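Local coordinates for PAN2-PAN3 deadenylation complex catalytic subunit pan2 (Neurospora crassa, PDB 4CZX), which probably serves as the catalytic subunit of a deadenylation complex that shortens the poly(A) tails of messenger RNA, the chain here being its WD40 domain, at residues D199-N202 and D203-V206; I176-P179 and I180-T183. One frame throughout, in Å; residues are numbered along the deposited sequence.

Contact 1. Residues D199-N202 and D203-V206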
ATOM      1  N   ASP A 199      23.520 -33.786  18.099  1.00 27.75           N
ATOM      2  CA  ASP A 199      24.756 -33.383  17.431  1.00 29.88           C
ATOM      3  C   ASP A 199      25.586 -34.625  17.190  1.00 30.54           C
ATOM      4  O   ASP A 199      25.353 -35.669  17.805  1.00 30.62           O
ATOM      5  CB  ASP A 199      25.543 -32.350  18.249  1.00 26.12           C
ATOM      6  CG  ASP A 199      26.542 -31.570  17.388  1.00 33.78           C
ATOM      7  OD1 ASP A 199      26.419 -31.642  16.148  1.00 28.29           O
ATOM      8  OD2 ASP A 199      27.434 -30.900  17.945  1.00 29.62           O
ATOM      9  N   THR A 200      26.560 -34.523  16.291  1.00 28.97           N
ATOM     10  CA  THR A 200      27.396 -35.663  15.993  1.00 25.88           C
ATOM     11  C   THR A 200      28.746 -35.204  15.456  1.00 27.99           C
ATOM     12  O   THR A 200      28.831 -34.185  14.779  1.00 33.35           O
ATOM     13  CB  THR A 200      26.698 -36.627  14.982  1.00 29.93           C
ATOM     14  OG1 THR A 200      27.605 -37.663  14.597  1.00 35.71           O
ATOM     15  CG2 THR A 200      26.232 -35.882  13.729  1.00 31.66           C
ATOM     16  N   SER A 201      29.783 -35.952  15.822  1.00 34.36           N
ATOM     17  CA  SER A 201      31.120 -35.841  15.253  1.00 35.11           C
ATOM     18  C   SER A 201      31.356 -37.121  14.474  1.00 35.41           C
ATOM     19  O   SER A 201      30.473 -37.978  14.432  1.00 36.69           O
ATOM     20  CB  SER A 201      32.170 -35.665  16.347  1.00 37.66           C
ATOM     21  OG  SER A 201      32.225 -36.813  17.187  1.00 38.12           O
ATOM     22  N   ASN A 202      32.532 -37.287  13.876  1.00 36.85           N
ATOM     23  CA  ASN A 202      32.782 -38.512  13.130  1.00 33.28           C
ATOM     24  C   ASN A 202      32.782 -39.730  14.060  1.00 32.74           C
ATOM     25  O   ASN A 202      32.583 -40.853  13.602  1.00 45.15           O
ATOM     26  CB  ASN A 202      34.114 -38.435  12.341  1.00 35.25           C
ATOM     27  CG  ASN A 202      34.045 -37.463  11.164  1.00 51.03           C
ATOM     28  OD1 ASN A 202      32.970 -37.210  10.604  1.00 56.01           O
ATOM     29  ND2 ASN A 202      35.193 -36.908  10.785  1.00 52.87           N
ATOM     30  N   ASP A 203      32.982 -39.516  15.362  1.00 34.79           N
ATOM     31  CA  ASP A 203      33.073 -40.640  16.299  1.00 35.48           C
ATOM     32  C   ASP A 203      31.873 -40.828  17.238  1.00 37.51           C
ATOM     33  O   ASP A 203      31.734 -41.893  17.852  1.00 38.86           O
ATOM     34  CB  ASP A 203      34.332 -40.517  17.157  1.00 38.89           C
ATOM     35  CG  ASP A 203      35.604 -40.629  16.343  1.00 49.45           C
ATOM     36  OD1 ASP A 203      35.564 -41.205  15.229  1.00 44.66           O
ATOM     37  OD2 ASP A 203      36.643 -40.143  16.830  1.00 51.26           O
ATOM     38  N   PHE A 204      31.022 -39.812  17.377  1.00 35.33           N
ATOM     39  CA  PHE A 204      29.924 -39.885  18.342  1.00 32.41           C
ATOM     40  C   PHE A 204      28.602 -39.315  17.854  1.00 33.34           C
ATOM     41  O   PHE A 204      28.570 -38.412  17.018  1.00 34.52           O
ATOM     42  CB  PHE A 204      30.287 -39.141  19.634  1.00 33.45           C
ATOM     43  CG  PHE A 204      31.529 -39.653  20.309  1.00 37.03           C
ATOM     44  CD1 PHE A 204      31.475 -40.750  21.156  1.00 42.64           C
ATOM     45  CD2 PHE A 204      32.745 -39.025  20.108  1.00 38.41           C
ATOM     46  CE1 PHE A 204      32.636 -41.218  21.780  1.00 46.28           C
ATOM     47  CE2 PHE A 204      33.904 -39.492  20.728  1.00 39.36           C
ATOM     48  CZ  PHE A 204      33.838 -40.583  21.565  1.00 41.27           C
ATOM     49  N   ILE A 205      27.512 -39.849  18.401  1.00 30.12           N
ATOM     50  CA  ILE A 205      26.237 -39.137  18.424  1.00 30.65           C
ATOM     51  C   ILE A 205      25.888 -38.786  19.865  1.00 34.38           C
ATOM     52  O   ILE A 205      26.120 -39.590  20.776  1.00 33.60           O
ATOM     53  CB  ILE A 205      25.074 -39.955  17.841  1.00 33.17           C
ATOM     54  CG1 ILE A 205      25.493 -40.694  16.570  1.00 35.13           C
ATOM     55  CG2 ILE A 205      23.844 -39.048  17.615  1.00 28.74           C
ATOM     56  CD1 ILE A 205      24.401 -41.604  16.036  1.00 35.10           C
ATOM     57  N   VAL A 206      25.342 -37.590  20.070  1.00 28.83           N
ATOM     58  CA  VAL A 206      24.824 -37.208  21.377  1.00 28.92           C
ATOM     59  C   VAL A 206      23.421 -36.615  21.217  1.00 32.85           C
ATOM     60  O   VAL A 206      23.147 -35.872  20.272  1.00 28.74           O
ATOM     61  CB  VAL A 206      25.751 -36.204  22.103  1.00 28.15           C
ATOM     62  CG1 VAL A 206      26.968 -36.912  22.689  1.00 31.18           C
ATOM     63  CG2 VAL A 206      26.162 -35.052  21.161  1.00 30.97           C
TER
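Asp199 and Val206 face each other as an antiparallel hydrogen-bonded pair of a tight beta hairpin, and the backbone does most of the work. Asp199 N gives a nearly straight bond of 3.0 Å to Val206 O, and Val206 N returns one to Asp199 O. Nearer the turn, Ser201 N bonds to Phe204 O at 3.0 Å. Thr200 CA also points a C-H at this carbonyl.

Side-chain hydroxyls crowd the same end. Thr200 OG1 lies 2.7 Å from Phe204 O and is also hydrogen-bonded to Ser162 OG, so where its one proton points stays open. With Ser201 OG between the backbone N and the carbonyl carbon (chi1 64°), the hydroxyl folds back over the turn and takes two weak bonds, from Asp203 N at 3.3 Å and Phe204 N at 3.2 Å. Ser201 OG also lies at the edge of the Phe204 ring, near its plane, 3.7 Å from Phe204 CD2.

Apolar contact is slighter. On the face holding Asp199 and Val206, Val206 CG2 packs on Asp199 CB; Thr200 and Ile205 share the other face.

The carboxylates find their partners beyond the hairpin: Asp199 OD1 forms a salt bridge with Lys160 and OD2 takes Met251 N, while Asp203 pairs with Arg163. The turn thus links strands 194-200 and 204-210, the first two of their propeller blade, and Asp199 ties it to residues of strands 156-161 and 248-251 in the blades before and after.

Contact 2. Residues I176-P179 and I180-T183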
ATOM      1  N   ILE A 176      20.659 -44.398  11.784  1.00 30.68           N
ATOM      2  CA  ILE A 176      21.952 -44.110  11.189  1.00 30.58           C
ATOM      3  C   ILE A 176      21.892 -44.510   9.722  1.00 30.08           C
ATOM      4  O   ILE A 176      21.806 -45.693   9.389  1.00 34.69           O
ATOM      5  CB  ILE A 176      23.076 -44.847  11.922  1.00 30.26           C
ATOM      6  CG1 ILE A 176      23.011 -44.515  13.412  1.00 37.54           C
ATOM      7  CG2 ILE A 176      24.452 -44.485  11.342  1.00 35.49           C
ATOM      8  CD1 ILE A 176      23.876 -45.394  14.254  1.00 49.28           C
ATOM      9  N   LEU A 177      21.925 -43.507   8.853  1.00 31.01           N
ATOM     10  CA  LEU A 177      21.701 -43.712   7.427  1.00 34.42           C
ATOM     11  C   LEU A 177      22.992 -43.713   6.623  1.00 35.44           C
ATOM     12  O   LEU A 177      23.859 -42.862   6.824  1.00 33.82           O
ATOM     13  CB  LEU A 177      20.783 -42.627   6.867  1.00 33.11           C
ATOM     14  CG  LEU A 177      19.470 -42.311   7.568  1.00 35.40           C
ATOM     15  CD1 LEU A 177      18.758 -41.214   6.777  1.00 34.48           C
ATOM     16  CD2 LEU A 177      18.609 -43.549   7.671  1.00 35.46           C
ATOM     17  N   ASP A 178      23.108 -44.667   5.710  1.00 35.59           N
ATOM     18  CA  ASP A 178      24.214 -44.670   4.767  1.00 32.36           C
ATOM     19  C   ASP A 178      24.147 -43.371   3.957  1.00 40.21           C
ATOM     20  O   ASP A 178      23.105 -43.033   3.389  1.00 36.02           O
ATOM     21  CB  ASP A 178      24.148 -45.891   3.856  1.00 34.62           C
ATOM     22  CG  ASP A 178      25.343 -45.986   2.925  1.00 39.60           C
ATOM     23  OD1 ASP A 178      25.390 -45.213   1.942  1.00 38.39           O
ATOM     24  OD2 ASP A 178      26.224 -46.827   3.183  1.00 48.30           O
ATOM     25  N   PRO A 179      25.249 -42.609   3.930  1.00 37.84           N
ATOM     26  CA  PRO A 179      25.198 -41.291   3.281  1.00 33.91           C
ATOM     27  C   PRO A 179      25.128 -41.360   1.759  1.00 32.24           C
ATOM     28  O   PRO A 179      24.779 -40.367   1.126  1.00 34.63           O
ATOM     29  CB  PRO A 179      26.501 -40.632   3.734  1.00 36.10           C
ATOM     30  CG  PRO A 179      27.424 -41.777   3.997  1.00 44.61           C
ATOM     31  CD  PRO A 179      26.558 -42.881   4.547  1.00 41.70           C
ATOM     32  N   ILE A 180      25.450 -42.515   1.194  1.00 36.81           N
ATOM     33  CA  ILE A 180      25.430 -42.714  -0.250  1.00 38.75           C
ATOM     34  C   ILE A 180      24.061 -43.211  -0.718  1.00 43.78           C
ATOM     35  O   ILE A 180      23.520 -42.711  -1.701  1.00 40.55           O
ATOM     36  CB  ILE A 180      26.523 -43.727  -0.693  1.00 38.54           C
ATOM     37  CG1 ILE A 180      27.917 -43.267  -0.236  1.00 35.08           C
ATOM     38  CG2 ILE A 180      26.512 -43.912  -2.207  1.00 41.72           C
ATOM     39  CD1 ILE A 180      29.028 -44.338  -0.405  1.00 32.58           C
ATOM     40  N   THR A 181      23.501 -44.188  -0.001  1.00 39.71           N
ATOM     41  CA  THR A 181      22.255 -44.839  -0.423  1.00 39.24           C
ATOM     42  C   THR A 181      21.028 -44.424   0.397  1.00 41.13           C
ATOM     43  O   THR A 181      19.893 -44.685  -0.007  1.00 42.50           O
ATOM     44  CB  THR A 181      22.372 -46.371  -0.349  1.00 37.86           C
ATOM     45  OG1 THR A 181      22.456 -46.787   1.023  1.00 41.21           O
ATOM     46  CG2 THR A 181      23.613 -46.860  -1.105  1.00 35.38           C
ATOM     47  N   PHE A 182      21.272 -43.788   1.541  1.00 33.65           N
ATOM     48  CA  PHE A 182      20.226 -43.371   2.485  1.00 37.77           C
ATOM     49  C   PHE A 182      19.496 -44.547   3.146  1.00 41.47           C
ATOM     50  O   PHE A 182      18.486 -44.350   3.818  1.00 38.71           O
ATOM     51  CB  PHE A 182      19.221 -42.429   1.798  1.00 31.56           C
ATOM     52  CG  PHE A 182      19.877 -41.267   1.109  1.00 34.34           C
ATOM     53  CD1 PHE A 182      20.516 -40.284   1.845  1.00 36.75           C
ATOM     54  CD2 PHE A 182      19.898 -41.179  -0.276  1.00 39.13           C
ATOM     55  CE1 PHE A 182      21.152 -39.219   1.216  1.00 38.31           C
ATOM     56  CE2 PHE A 182      20.528 -40.118  -0.910  1.00 42.47           C
ATOM     57  CZ  PHE A 182      21.160 -39.135  -0.163  1.00 39.23           C
ATOM     58  N   THR A 183      20.013 -45.759   2.994  1.00 44.95           N
ATOM     59  CA  THR A 183      19.414 -46.901   3.685  1.00 44.91           C
ATOM     60  C   THR A 183      19.797 -46.895   5.163  1.00 43.39           C
ATOM     61  O   THR A 183      20.895 -46.483   5.533  1.00 40.53           O
ATOM     62  CB  THR A 183      19.832 -48.249   3.075  1.00 50.57           C
ATOM     63  OG1 THR A 183      21.190 -48.533   3.425  1.00 61.37           O
ATOM     64  CG2 THR A 183      19.676 -48.240   1.560  1.00 46.44           C
TER
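Asp178 reaches over the turn to grip two successive amides with one carboxylate oxygen. Its CG lies anti to the backbone N (chi1 -176°), which carries OD1 over the start of the turn, where Ile180 N comes within 2.8 Å of Asp178 OD1 and Thr181 N within 2.9 Å. Both donors arrive on the anti side of OD1, tilted out of the carboxylate plane and from opposite faces of it. One residue further on, Phe182 N bonds to Asp178 O at 2.7 Å. Together these bonds make an Asx motif. Asp178 N to Thr183 O, a nearly straight bond of 2.9 Å, closes the base of the loop.

Thr181 turns its OG1 back at chi1 69°, to 3.4 Å from Asp178 CB, the two side chains crossing at a slant. Ile180 CB also presses close, 3.2 Å from Asp178 OD1. Phe182 has a left-handed backbone (phi 66°), which brings the chain round to rejoin the strand direction; its CE1 lies 3.8 Å from Pro179 O, and Leu177 CD2 touches Phe182 O.

Asp178 OD2 makes a salt bridge with Lys185, so both carboxylate oxygens are engaged. With an alanine in its place, the amides of Ile180 and Thr181 would probably lose their shared acceptor and Lys185 its mate, leaving the turn freer to shift.

Leu177 and Asp178 probably occupy the Trp-Asp position that names the WD repeat. The loop connects strand 173-177 to 184-189, the third and fourth strands of its blade, with Leu177 packed on Tyr156, Ile165 and Ala167, and Phe182 set against Ile165 of strand 165-169 and Thr120 of the loop after strand 114-119.

Going from the N terminus, the chain first meets contact 2, which closes the loop between strands 173-177 and 184-189, the third and fourth of one propeller blade. It then follows strand 184-189 and crosses to the next blade, where contact 1 closes the hairpin of strands 194-200 and 204-210. The two follow in series, neither enclosing nor crossing the other. Their centres lie about 16 Å apart, contact 1 nearer the middle of the chain and contact 2 farther out. They nonetheless touch, by Ile205 CD1 against Ile176 CG1 at 4.2 Å, a packing contact between the two neighbouring blades.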